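Local structure of serine racemase (Enterococcus faecalis, 4ECL) at residues Ile70-Lys74 with Tyr75-Ser79; Phe147-Lys150 with His151-Val154; Thr159-Cys162 with Ala163-Ser166; Asp187-Ser191 with Ser192-Ile196; Val319-Thr322 with Asp323-Asn326. The protein belongs to the alanine racemase family and is the cytoplasmic part of VanTG, a barrel domain joined to a domain rich in beta strands. All blocks are in the same frame, centred on the assembly; numbering follows the deposited sequence.

Interaction 1 (Ile70-Lys74 with Tyr75-Ser79); sequences IRLRK and YGISS
R73 reaches from the last turn of helix 66-74 to the carbonyls of I77 and S79. Its CB points away from those residues, and CG stands anti to the carbonyl carbon. The bend comes one bond later (chi2 -57°), swinging CD back to within 3.4 Å of I77 O. NE, next along, bonds to the carbonyl of Y98. At the tip, NH1 is shared between two acceptors, S79 O at 2.7 Å and I77 O at 2.9 Å. The I77 oxygen lies in the guanidinium plane, although NH1 stands above the plane of that carbonyl. NH2 gives S79 O a weak third bond and also bonds to E99 O, so four carbonyls grip the N-H groups of this arginine and probably fix its rotation.

The backbone here forms a Schellman motif, in which G76, at positive phi, ends the helix. G76 N bonds to R73 O, and I77 N closes the outer ring onto L72 O at 3.0 Å. I77 then sets its CG1 against L72 CB, 4.0 Å away, on the side where both meet helix 46-55 and strand 60-63 of the barrel.

Y75 folds back over the helix, one ring face lying on the carbonyl oxygen of R71, with R71 O 3.3 Å from Y75 CG. Its CD2 touches L72 CD2. The phenol OH ends beside the R71 guanidinium, whose plane is nearly perpendicular to the ring, and takes a weak bond from R71 NE, while E40 is the stronger partner of that arginine.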
loop_
_atom_site.group_PDB
_atom_site.type_symbol
_atom_site.label_atom_id
_atom_site.label_comp_id
_atom_site.label_asym_id
_atom_site.label_seq_id
_atom_site.Cartn_x
_atom_site.Cartn_y
_atom_site.Cartn_z
ATOM N N ILE A 70 -18.910 7.738 4.661
ATOM C CA ILE A 70 -18.946 9.027 5.333
ATOM C C ILE A 70 -18.027 10.042 4.614
ATOM O O ILE A 70 -18.399 11.209 4.425
ATOM C CB ILE A 70 -18.547 8.867 6.817
ATOM C CG1 ILE A 70 -19.632 8.108 7.572
ATOM C CG2 ILE A 70 -18.334 10.208 7.484
ATOM C CD1 ILE A 70 -19.295 7.921 9.045
ATOM N N ARG A 71 -16.845 9.592 4.194
ATOM C CA ARG A 71 -15.940 10.454 3.425
ATOM C C ARG A 71 -16.593 10.983 2.149
ATOM O O ARG A 71 -16.459 12.163 1.828
ATOM C CB ARG A 71 -14.634 9.734 3.096
ATOM C CG ARG A 71 -13.628 9.781 4.241
ATOM C CD ARG A 71 -12.487 8.814 4.013
ATOM N NE ARG A 71 -11.712 9.166 2.833
ATOM C CZ ARG A 71 -11.099 8.282 2.054
ATOM N NH1 ARG A 71 -11.184 6.982 2.323
ATOM N NH2 ARG A 71 -10.412 8.695 0.998
ATOM N N LEU A 72 -17.322 10.118 1.443
ATOM C CA LEU A 72 -18.022 10.531 0.228
ATOM C C LEU A 72 -19.000 11.648 0.521
ATOM O O LEU A 72 -19.054 12.638 -0.208
ATOM C CB LEU A 72 -18.748 9.361 -0.419
ATOM C CG LEU A 72 -17.828 8.269 -0.954
ATOM C CD1 LEU A 72 -18.639 7.308 -1.799
ATOM C CD2 LEU A 72 -16.742 8.935 -1.788
ATOM N N ARG A 73 -19.760 11.492 1.597
ATOM C CA ARG A 73 -20.712 12.512 2.028
ATOM C C ARG A 73 -20.005 13.834 2.313
ATOM O O ARG A 73 -20.527 14.908 2.012
ATOM C CB ARG A 73 -21.478 12.050 3.277
ATOM C CG ARG A 73 -22.489 10.918 3.038
ATOM C CD ARG A 73 -23.513 11.309 1.976
ATOM N NE ARG A 73 -24.587 10.322 1.847
ATOM C CZ ARG A 73 -25.207 10.028 0.709
ATOM N NH1 ARG A 73 -24.854 10.641 -0.414
ATOM N NH2 ARG A 73 -26.175 9.116 0.690
ATOM N N LYS A 74 -18.815 13.748 2.904
ATOM C CA LYS A 74 -18.033 14.941 3.194
ATOM C C LYS A 74 -17.469 15.555 1.918
ATOM O O LYS A 74 -17.185 16.749 1.878
ATOM C CB LYS A 74 -16.903 14.630 4.179
ATOM C CG LYS A 74 -17.383 14.327 5.597
ATOM C CD LYS A 74 -16.290 13.678 6.439
ATOM C CE LYS A 74 -16.785 13.374 7.866
ATOM N NZ LYS A 74 -15.791 12.606 8.685
ATOM N N TYR A 75 -17.298 14.744 0.877
ATOM C CA TYR A 75 -16.839 15.268 -0.416
ATOM C C TYR A 75 -17.976 15.954 -1.169
ATOM O O TYR A 75 -17.767 16.514 -2.237
ATOM C CB TYR A 75 -16.257 14.154 -1.291
ATOM C CG TYR A 75 -14.998 13.523 -0.746
ATOM C CD1 TYR A 75 -14.196 14.197 0.176
ATOM C CD2 TYR A 75 -14.601 12.257 -1.162
ATOM C CE1 TYR A 75 -13.036 13.621 0.670
ATOM C CE2 TYR A 75 -13.448 11.671 -0.669
ATOM C CZ TYR A 75 -12.670 12.358 0.243
ATOM O OH TYR A 75 -11.522 11.772 0.728
ATOM N N GLY A 76 -19.185 15.891 -0.617
ATOM C CA GLY A 76 -20.345 16.485 -1.258
ATOM C C GLY A 76 -21.157 15.515 -2.104
ATOM O O GLY A 76 -22.041 15.935 -2.855
ATOM N N ILE A 77 -20.869 14.221 -1.982
ATOM C CA ILE A 77 -21.605 13.221 -2.744
ATOM C C ILE A 77 -23.025 13.113 -2.195
ATOM O O ILE A 77 -23.225 12.929 -1.002
ATOM C CB ILE A 77 -20.912 11.851 -2.721
ATOM C CG1 ILE A 77 -19.541 11.950 -3.390
ATOM C CG2 ILE A 77 -21.748 10.827 -3.457
ATOM C CD1 ILE A 77 -19.618 12.455 -4.827
ATOM N N SER A 78 -24.010 13.259 -3.068
ATOM C CA SER A 78 -25.398 13.295 -2.627
ATOM C C SER A 78 -26.168 12.064 -3.081
ATOM O O SER A 78 -27.273 11.806 -2.597
ATOM C CB SER A 78 -26.086 14.547 -3.161
ATOM O OG SER A 78 -26.233 14.451 -4.564
ATOM N N SER A 79 -25.592 11.313 -4.014
ATOM C CA SER A 79 -26.233 10.105 -4.525
ATOM C C SER A 79 -26.257 8.969 -3.503
ATOM O O SER A 79 -25.611 9.041 -2.447
ATOM C CB SER A 79 -25.541 9.632 -5.798
ATOM O OG SER A 79 -25.551 10.653 -6.771
#

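Interaction 2 (Phe147-Lys150 with His151-Val154); sequences FSLK and HIKV
Between L149 and I152 the backbone reverses, the two limbs running 160° apart, and a weak hydrogen bond from I152 N to L149 O (3.4 Å) spans the bend. Further down the open end, a water bridges the two limbs: it accepts from L149 N at 2.9 Å and lies 2.8 Å from I152 O, to which it can donate. L149 CB rests against I152 CG1, and both side chains continue onto helix 107-114.

This is an alpha-to-beta return of the barrel, leading from helix 140-146 into strand 152-158, which pairs in parallel with strand 120-127. I152 and V154 turn their side chains to that neighbouring strand, at A122 and I124. V154 also meets F147 across the limbs, the two side chains crossing at about a right angle, with F147 CE1 3.5 Å from V154 CG1. The other methyl, CG2, sits over one face of the ring toward its rim.

At the apex K150 and H151 lie side by side, pointing the same way. With K150 CG anti to the backbone N (chi1 165°) and the rest of the chain extended, the lysine runs along the imidazole: CG lies over one ring face in a CH-pi contact, 3.9 Å from the H151 ring centroid, and K150 CE comes 3.4 Å from H151 NE2. ND1 of H151 bonds to D119, which probably helps fix the turn of the ring, while the H151 backbone N bonds to N114 OD1.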
loop_
_atom_site.group_PDB
_atom_site.type_symbol
_atom_site.label_atom_id
_atom_site.label_comp_id
_atom_site.label_asym_id
_atom_site.label_seq_id
_atom_site.Cartn_x
_atom_site.Cartn_y
_atom_site.Cartn_z
ATOM N N PHE A 147 -37.073 -9.003 5.832
ATOM C CA PHE A 147 -37.954 -8.055 5.156
ATOM C C PHE A 147 -39.065 -7.530 6.069
ATOM O O PHE A 147 -39.903 -6.733 5.643
ATOM C CB PHE A 147 -38.578 -8.693 3.917
ATOM C CG PHE A 147 -37.705 -8.642 2.706
ATOM C CD1 PHE A 147 -37.715 -7.529 1.881
ATOM C CD2 PHE A 147 -36.880 -9.707 2.381
ATOM C CE1 PHE A 147 -36.911 -7.470 0.763
ATOM C CE2 PHE A 147 -36.068 -9.658 1.261
ATOM C CZ PHE A 147 -36.087 -8.533 0.444
ATOM N N SER A 148 -39.072 -7.988 7.316
ATOM C CA SER A 148 -40.065 -7.548 8.282
ATOM C C SER A 148 -39.439 -6.923 9.522
ATOM O O SER A 148 -40.030 -6.950 10.600
ATOM C CB SER A 148 -40.971 -8.719 8.685
ATOM O OG SER A 148 -41.581 -9.296 7.543
ATOM N N LEU A 149 -38.247 -6.361 9.378
ATOM C CA LEU A 149 -37.623 -5.635 10.480
ATOM C C LEU A 149 -38.056 -4.169 10.500
ATOM O O LEU A 149 -38.010 -3.478 9.482
ATOM C CB LEU A 149 -36.108 -5.759 10.412
ATOM C CG LEU A 149 -35.657 -7.199 10.623
ATOM C CD1 LEU A 149 -34.207 -7.392 10.239
ATOM C CD2 LEU A 149 -35.883 -7.578 12.075
ATOM N N LYS A 150 -38.475 -3.715 11.677
ATOM C CA LYS A 150 -39.099 -2.406 11.874
ATOM C C LYS A 150 -38.264 -1.200 11.421
ATOM O O LYS A 150 -38.804 -0.234 10.875
ATOM C CB LYS A 150 -39.484 -2.263 13.352
ATOM C CG LYS A 150 -39.824 -0.865 13.825
ATOM C CD LYS A 150 -40.109 -0.907 15.323
ATOM C CE LYS A 150 -40.435 0.463 15.895
ATOM N NZ LYS A 150 -40.670 0.384 17.367
ATOM N N HIS A 151 -36.954 -1.252 11.635
ATOM C CA HIS A 151 -36.118 -0.094 11.346
ATOM C C HIS A 151 -35.263 -0.254 10.099
ATOM O O HIS A 151 -34.574 0.683 9.693
ATOM C CB HIS A 151 -35.240 0.240 12.550
ATOM C CG HIS A 151 -36.013 0.687 13.752
ATOM N ND1 HIS A 151 -36.581 1.940 13.844
ATOM C CD2 HIS A 151 -36.313 0.050 14.907
ATOM C CE1 HIS A 151 -37.198 2.056 15.006
ATOM N NE2 HIS A 151 -37.051 0.924 15.671
ATOM N N ILE A 152 -35.305 -1.439 9.498
ATOM C CA ILE A 152 -34.526 -1.713 8.295
ATOM C C ILE A 152 -35.427 -1.711 7.071
ATOM O O ILE A 152 -36.328 -2.542 6.972
ATOM C CB ILE A 152 -33.845 -3.093 8.365
ATOM C CG1 ILE A 152 -33.074 -3.261 9.675
ATOM C CG2 ILE A 152 -32.945 -3.312 7.158
ATOM C CD1 ILE A 152 -32.204 -2.105 10.045
ATOM N N LYS A 153 -35.193 -0.787 6.141
ATOM C CA LYS A 153 -35.938 -0.783 4.885
ATOM C C LYS A 153 -35.125 -1.457 3.784
ATOM O O LYS A 153 -34.143 -0.900 3.295
ATOM C CB LYS A 153 -36.305 0.640 4.473
ATOM C CG LYS A 153 -37.212 0.698 3.247
ATOM C CD LYS A 153 -38.606 0.160 3.574
ATOM C CE LYS A 153 -39.289 -0.435 2.348
ATOM N NZ LYS A 153 -38.596 -1.665 1.859
ATOM N N VAL A 154 -35.530 -2.656 3.382
ATOM C CA VAL A 154 -34.744 -3.387 2.395
ATOM C C VAL A 154 -35.057 -2.862 0.993
ATOM O O VAL A 154 -36.171 -3.014 0.487
ATOM C CB VAL A 154 -34.964 -4.902 2.508
ATOM C CG1 VAL A 154 -34.053 -5.649 1.568
ATOM C CG2 VAL A 154 -34.700 -5.341 3.925
HETATM O O HOH W 1 -37.301 -5.140 6.867
#

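Interaction 3 (Thr159-Cys162 with Ala163-Ser166); sequences THLC and AADS
L161 and A164 meet across a bend in the chain, their CA-CB bonds roughly perpendicular. The methyl of A164 comes alongside the leucine and touches it at two levels, at CB and, at 4.0 Å, with A164 CB against L161 CD1. L161 CG is anti to the carbonyl carbon (chi1 -56°), and the extended chi2 (171°) carries CD1 alongside the methyl. The next pair is oriented differently. CB of C162 and CB of A163 leave the backbone in nearly the same direction and sit 4.4 Å apart, on a side of the chain away from L161, whereas the methyl of A164 points almost opposite to that of A163. The side chains thus spread to separate neighbours: C162 packs on F174 and on G264 of the second subunit, A163 on D171, and A164 on Y210.

Between the two halves a water takes up the polar atoms of the bend, donating to L161 O at 2.7 Å and accepting from A164 N at 2.9 Å. Beyond it, A163 to S166 form a type I beta turn, closed by S166 N on A163 O at 3.2 Å. The segment belongs to the loop that leaves the C-terminal end of barrel strand 152-158 for helix 169-191. That helix holds it through Q178, whose amide bonds to both H160 O and C162 N.

Contact between the halves is therefore apolar touch plus one bridging water, so the shape of the bend probably owes much to the bonds made by Q178 and, at A164 O, by N209.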
loop_
_atom_site.group_PDB
_atom_site.type_symbol
_atom_site.label_atom_id
_atom_site.label_comp_id
_atom_site.label_asym_id
_atom_site.label_seq_id
_atom_site.Cartn_x
_atom_site.Cartn_y
_atom_site.Cartn_z
ATOM N N THR A 159 -26.169 -10.599 -4.910
ATOM C CA THR A 159 -25.164 -11.634 -4.700
ATOM C C THR A 159 -23.905 -11.348 -5.529
ATOM O O THR A 159 -23.912 -10.472 -6.390
ATOM C CB THR A 159 -25.731 -13.045 -5.009
ATOM O OG1 THR A 159 -24.849 -14.058 -4.488
ATOM C CG2 THR A 159 -25.944 -13.231 -6.511
ATOM N N HIS A 160 -22.820 -12.062 -5.245
ATOM C CA HIS A 160 -21.583 -11.920 -6.002
ATOM C C HIS A 160 -21.268 -13.223 -6.716
ATOM O O HIS A 160 -21.355 -14.296 -6.116
ATOM C CB HIS A 160 -20.411 -11.568 -5.076
ATOM C CG HIS A 160 -20.139 -10.099 -4.966
ATOM N ND1 HIS A 160 -20.813 -9.278 -4.087
ATOM C CD2 HIS A 160 -19.264 -9.303 -5.628
ATOM C CE1 HIS A 160 -20.365 -8.040 -4.208
ATOM N NE2 HIS A 160 -19.426 -8.028 -5.138
ATOM N N LEU A 161 -20.889 -13.131 -7.988
ATOM C CA LEU A 161 -20.474 -14.306 -8.750
ATOM C C LEU A 161 -18.997 -14.607 -8.526
ATOM O O LEU A 161 -18.160 -13.703 -8.518
ATOM C CB LEU A 161 -20.753 -14.104 -10.232
ATOM C CG LEU A 161 -22.206 -13.777 -10.562
ATOM C CD1 LEU A 161 -22.349 -13.375 -12.048
ATOM C CD2 LEU A 161 -23.110 -14.969 -10.217
ATOM N N CYS A 162 -18.680 -15.886 -8.345
ATOM C CA CYS A 162 -17.304 -16.296 -8.086
ATOM C C CYS A 162 -16.373 -16.189 -9.275
ATOM O O CYS A 162 -15.218 -15.810 -9.124
ATOM C CB CYS A 162 -17.269 -17.732 -7.586
ATOM S SG CYS A 162 -17.843 -17.885 -5.903
ATOM N N ALA A 163 -16.859 -16.559 -10.450
ATOM C CA ALA A 163 -15.971 -16.792 -11.584
ATOM C C ALA A 163 -16.592 -16.376 -12.910
ATOM O O ALA A 163 -16.495 -17.098 -13.905
ATOM C CB ALA A 163 -15.576 -18.269 -11.632
ATOM N N ALA A 164 -17.220 -15.206 -12.926
ATOM C CA ALA A 164 -17.860 -14.711 -14.130
ATOM C C ALA A 164 -16.801 -14.338 -15.162
ATOM O O ALA A 164 -17.112 -14.146 -16.339
ATOM C CB ALA A 164 -18.742 -13.511 -13.807
ATOM N N ASP A 165 -15.553 -14.238 -14.704
ATOM C CA ASP A 165 -14.443 -13.810 -15.541
ATOM C C ASP A 165 -13.827 -14.976 -16.296
ATOM O O ASP A 165 -12.857 -14.800 -17.031
ATOM C CB ASP A 165 -13.366 -13.126 -14.690
ATOM C CG ASP A 165 -12.808 -14.039 -13.607
ATOM O OD1 ASP A 165 -13.534 -14.949 -13.155
ATOM O OD2 ASP A 165 -11.643 -13.849 -13.204
ATOM N N SER A 166 -14.379 -16.169 -16.112
ATOM C CA SER A 166 -13.795 -17.361 -16.721
ATOM C C SER A 166 -14.791 -18.118 -17.583
ATOM O O SER A 166 -15.909 -18.416 -17.153
ATOM C CB SER A 166 -13.223 -18.294 -15.654
ATOM O OG SER A 166 -12.920 -19.557 -16.223
HETATM O O HOH W 2 -17.050 -13.122 -10.886
#

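Interaction 4 (Asp187-Ser191 with Ser192-Ile196); sequences DWLKS and SGLNI
The tight part of this contact gathers around W188 and L189, which receive the chain as it leaves helix 169-191. S192 places OG beside its backbone N (chi1 -51°), from where the hydroxyl donates to W188 O at 3.0 Å. The same OG lies over one face of the indole, toward its rim, 3.6 Å from W188 CZ3. L194 lies beside L189, pointing the same way, with L194 CD2 3.9 Å from L189 CB. I196 CD1 presses on that same CB, and F147 covers both leucines.

Toward solvent the packing thins. K190 and I196 cross at about a right angle and touch near the base of the lysine, K190 CG lying 3.6 Å from I196 CG1. The lysine chain then bends twice, and its NZ makes a weak bond to a water that also accepts from I196 N at 3.2 Å. S191, likewise exposed, turns its hydroxyl back onto D187 O within the helix.

The backbone ties both sides together: G193 N bonds to K190 O at 2.8 Å and L194 N to L189 O at 3.2 Å. With G193 at positive phi, this is the Schellman motif that ends an alpha-helix, here before strand 198-200 of the barrel.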
loop_
_atom_site.group_PDB
_atom_site.type_symbol
_atom_site.label_atom_id
_atom_site.label_comp_id
_atom_site.label_asym_id
_atom_site.label_seq_id
_atom_site.Cartn_x
_atom_site.Cartn_y
_atom_site.Cartn_z
ATOM N N ASP A 187 -38.012 -16.321 -6.436
ATOM C CA ASP A 187 -39.296 -16.952 -6.718
ATOM C C ASP A 187 -39.966 -17.325 -5.404
ATOM O O ASP A 187 -41.152 -17.063 -5.198
ATOM C CB ASP A 187 -39.107 -18.214 -7.554
ATOM C CG ASP A 187 -38.643 -17.923 -8.957
ATOM O OD1 ASP A 187 -38.864 -16.789 -9.439
ATOM O OD2 ASP A 187 -38.059 -18.833 -9.583
ATOM N N TRP A 188 -39.190 -17.942 -4.521
ATOM C CA TRP A 188 -39.698 -18.353 -3.221
ATOM C C TRP A 188 -40.196 -17.142 -2.432
ATOM O O TRP A 188 -41.269 -17.183 -1.848
ATOM C CB TRP A 188 -38.619 -19.101 -2.438
ATOM C CG TRP A 188 -39.125 -19.710 -1.151
ATOM C CD1 TRP A 188 -39.575 -20.982 -0.971
ATOM C CD2 TRP A 188 -39.232 -19.063 0.120
ATOM N NE1 TRP A 188 -39.963 -21.167 0.332
ATOM C CE2 TRP A 188 -39.755 -20.000 1.025
ATOM C CE3 TRP A 188 -38.929 -17.776 0.581
ATOM C CZ2 TRP A 188 -39.987 -19.699 2.365
ATOM C CZ3 TRP A 188 -39.158 -17.475 1.904
ATOM C CH2 TRP A 188 -39.683 -18.433 2.785
ATOM N N LEU A 189 -39.417 -16.065 -2.413
ATOM C CA LEU A 189 -39.860 -14.829 -1.768
ATOM C C LEU A 189 -41.178 -14.319 -2.357
ATOM O O LEU A 189 -42.099 -13.955 -1.619
ATOM C CB LEU A 189 -38.782 -13.739 -1.864
ATOM C CG LEU A 189 -37.523 -13.951 -1.033
ATOM C CD1 LEU A 189 -36.450 -12.879 -1.321
ATOM C CD2 LEU A 189 -37.893 -13.986 0.451
ATOM N N LYS A 190 -41.266 -14.301 -3.683
ATOM C CA LYS A 190 -42.473 -13.853 -4.368
ATOM C C LYS A 190 -43.695 -14.646 -3.907
ATOM O O LYS A 190 -44.748 -14.082 -3.589
ATOM C CB LYS A 190 -42.312 -14.008 -5.879
ATOM C CG LYS A 190 -41.446 -12.944 -6.529
ATOM C CD LYS A 190 -41.424 -13.105 -8.042
ATOM C CE LYS A 190 -42.838 -13.228 -8.592
ATOM N NZ LYS A 190 -43.691 -12.078 -8.176
ATOM N N SER A 191 -43.535 -15.962 -3.871
ATOM C CA SER A 191 -44.593 -16.865 -3.459
ATOM C C SER A 191 -45.074 -16.556 -2.047
ATOM O O SER A 191 -46.226 -16.821 -1.706
ATOM C CB SER A 191 -44.098 -18.305 -3.555
ATOM O OG SER A 191 -43.688 -18.579 -4.886
ATOM N N SER A 192 -44.187 -15.988 -1.235
ATOM C CA SER A 192 -44.508 -15.599 0.137
ATOM C C SER A 192 -45.180 -14.234 0.218
ATOM O O SER A 192 -45.227 -13.629 1.290
ATOM C CB SER A 192 -43.237 -15.553 0.981
ATOM O OG SER A 192 -42.495 -16.752 0.858
ATOM N N GLY A 193 -45.663 -13.734 -0.916
ATOM C CA GLY A 193 -46.332 -12.445 -0.957
ATOM C C GLY A 193 -45.403 -11.244 -0.925
ATOM O O GLY A 193 -45.836 -10.121 -0.664
ATOM N N LEU A 194 -44.124 -11.470 -1.196
ATOM C CA LEU A 194 -43.150 -10.379 -1.172
ATOM C C LEU A 194 -42.946 -9.788 -2.562
ATOM O O LEU A 194 -42.725 -10.529 -3.522
ATOM C CB LEU A 194 -41.822 -10.868 -0.614
ATOM C CG LEU A 194 -40.823 -9.747 -0.342
ATOM C CD1 LEU A 194 -41.318 -8.877 0.808
ATOM C CD2 LEU A 194 -39.441 -10.314 -0.054
ATOM N N ASN A 195 -43.046 -8.460 -2.672
ATOM C CA ASN A 195 -42.640 -7.739 -3.881
ATOM C C ASN A 195 -41.136 -7.459 -3.861
ATOM O O ASN A 195 -40.643 -6.730 -2.998
ATOM C CB ASN A 195 -43.399 -6.417 -4.018
ATOM C CG ASN A 195 -44.904 -6.615 -4.149
ATOM O OD1 ASN A 195 -45.371 -7.621 -4.691
ATOM N ND2 ASN A 195 -45.670 -5.647 -3.654
ATOM N N ILE A 196 -40.418 -8.040 -4.816
ATOM C CA ILE A 196 -38.962 -7.964 -4.868
ATOM C C ILE A 196 -38.450 -6.527 -5.044
ATOM O O ILE A 196 -38.966 -5.774 -5.871
ATOM C CB ILE A 196 -38.421 -8.859 -6.011
ATOM C CG1 ILE A 196 -39.072 -10.243 -5.953
ATOM C CG2 ILE A 196 -36.900 -8.974 -5.963
ATOM C CD1 ILE A 196 -38.876 -10.967 -4.628
HETATM O O HOH W 3 -41.968 -9.156 -7.384
#

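Interaction 5 (Val319-Thr322 with Asp323-Asn326); sequences VDVT and DIPN
The carboxylate of D323 turns its OD1 back toward the preceding peptide, OD1 standing 3.2 Å from T322 C and close to T322 CG2. The two side chains cross at a slant. OD1 also takes a salt bridge from R273, a nearby positive charge that probably steadies this exposed acid. The second flat group, the carboxylate of D320, uses one oxygen twice. T322 OG1 donates to the syn lone pair of D320 OD1 over a short 2.5 Å. T322 N reaches the same atom at 3.1 Å from the anti side, tilted 27° out of the carboxylate plane. The hydroxyl lies beside the T322 backbone N (chi1 -51°), which lets both donors converge on OD1, and OG1 in turn accepts from L276 N.

The bond to T322 N makes an Asx turn, and it runs directly into a type I beta turn from V321 to I324. Together they carry the chain off the end of strand 317-320, which lies between strands 275-280 and 304-309 in the mixed sheet of the C-terminal domain. I324 N closes the second turn onto V321 O at 3.0 Å with a fairly straight N-H (159°), although the donor stands well above the carbonyl plane.

Where the turn's two ends meet, the side chains of V321 and I324 cross at about a right angle, CG1 of V321 meeting CD1 of I324 at 4.1 Å. V321 continues inward onto L276, A278 and I301, while the I324 side chain lies on R304 of strand 304-309.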
loop_
_atom_site.group_PDB
_atom_site.type_symbol
_atom_site.label_atom_id
_atom_site.label_comp_id
_atom_site.label_asym_id
_atom_site.label_seq_id
_atom_site.Cartn_x
_atom_site.Cartn_y
_atom_site.Cartn_z
ATOM N N VAL A 319 16.841 3.354 -13.244
ATOM C CA VAL A 319 16.599 2.811 -14.579
ATOM C C VAL A 319 17.746 3.104 -15.527
ATOM O O VAL A 319 18.533 4.035 -15.320
ATOM C CB VAL A 319 15.286 3.313 -15.191
ATOM C CG1 VAL A 319 14.085 2.815 -14.371
ATOM C CG2 VAL A 319 15.292 4.815 -15.285
ATOM N N ASP A 320 17.832 2.296 -16.576
ATOM C CA ASP A 320 18.938 2.361 -17.522
ATOM C C ASP A 320 18.577 3.287 -18.675
ATOM O O ASP A 320 17.667 2.996 -19.440
ATOM C CB ASP A 320 19.186 0.954 -18.053
ATOM C CG ASP A 320 20.511 0.815 -18.749
ATOM O OD1 ASP A 320 21.108 1.845 -19.132
ATOM O OD2 ASP A 320 20.952 -0.341 -18.916
ATOM N N VAL A 321 19.280 4.406 -18.804
ATOM C CA VAL A 321 19.001 5.340 -19.900
ATOM C C VAL A 321 20.175 5.470 -20.865
ATOM O O VAL A 321 20.289 6.463 -21.588
ATOM C CB VAL A 321 18.552 6.729 -19.384
ATOM C CG1 VAL A 321 17.192 6.613 -18.693
ATOM C CG2 VAL A 321 19.582 7.314 -18.438
ATOM N N THR A 322 21.028 4.446 -20.878
ATOM C CA THR A 322 22.206 4.415 -21.739
ATOM C C THR A 322 21.874 4.722 -23.207
ATOM O O THR A 322 22.655 5.369 -23.906
ATOM C CB THR A 322 22.938 3.055 -21.642
ATOM O OG1 THR A 322 23.177 2.730 -20.268
ATOM C CG2 THR A 322 24.278 3.105 -22.382
ATOM N N ASP A 323 20.707 4.278 -23.663
ATOM C CA ASP A 323 20.320 4.473 -25.057
ATOM C C ASP A 323 19.214 5.517 -25.235
ATOM O O ASP A 323 18.470 5.474 -26.215
ATOM C CB ASP A 323 19.871 3.148 -25.683
ATOM C CG ASP A 323 20.887 2.036 -25.494
ATOM O OD1 ASP A 323 22.077 2.337 -25.291
ATOM O OD2 ASP A 323 20.491 0.851 -25.545
ATOM N N ILE A 324 19.098 6.446 -24.290
ATOM C CA ILE A 324 18.096 7.507 -24.395
ATOM C C ILE A 324 18.739 8.860 -24.112
ATOM O O ILE A 324 18.848 9.269 -22.960
ATOM C CB ILE A 324 16.922 7.310 -23.400
ATOM C CG1 ILE A 324 16.460 5.847 -23.360
ATOM C CG2 ILE A 324 15.769 8.248 -23.753
ATOM C CD1 ILE A 324 15.413 5.555 -22.289
ATOM N N PRO A 325 19.185 9.560 -25.163
ATOM C CA PRO A 325 19.924 10.805 -24.894
ATOM C C PRO A 325 19.053 11.913 -24.292
ATOM O O PRO A 325 19.558 12.745 -23.533
ATOM C CB PRO A 325 20.488 11.207 -26.266
ATOM C CG PRO A 325 19.741 10.397 -27.264
ATOM C CD PRO A 325 19.209 9.168 -26.580
ATOM N N ASN A 326 17.758 11.903 -24.585
ATOM C CA ASN A 326 16.876 12.952 -24.096
ATOM C C ASN A 326 16.406 12.723 -22.653
ATOM O O ASN A 326 15.204 12.710 -22.372
ATOM C CB ASN A 326 15.669 13.090 -25.024
ATOM C CG ASN A 326 14.933 14.400 -24.830
ATOM O OD1 ASN A 326 15.546 15.441 -24.563
ATOM N ND2 ASN A 326 13.608 14.355 -24.955
#

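Overall arrangement
The five contacts follow one another along the chain. Interactions 1 to 4 belong to the barrel domain and interaction 5 to the C-terminal beta domain, its centre about 67 Å from that of interaction 4. Interactions 1, 2 and 4 are helix-to-strand returns of the barrel, while interaction 3 lies at the other end of strand 152-158, which starts in interaction 2, and leads into helix 169-191, which ends in interaction 4. Interactions 2 and 4 touch, F147 CD2 meeting L194 CD2 at 3.6 Å, so neighbouring returns pack together. The other contacts do not touch; the centres of interactions 1 and 2 lie about 25 Å apart. Interaction 3 alone reaches the second subunit.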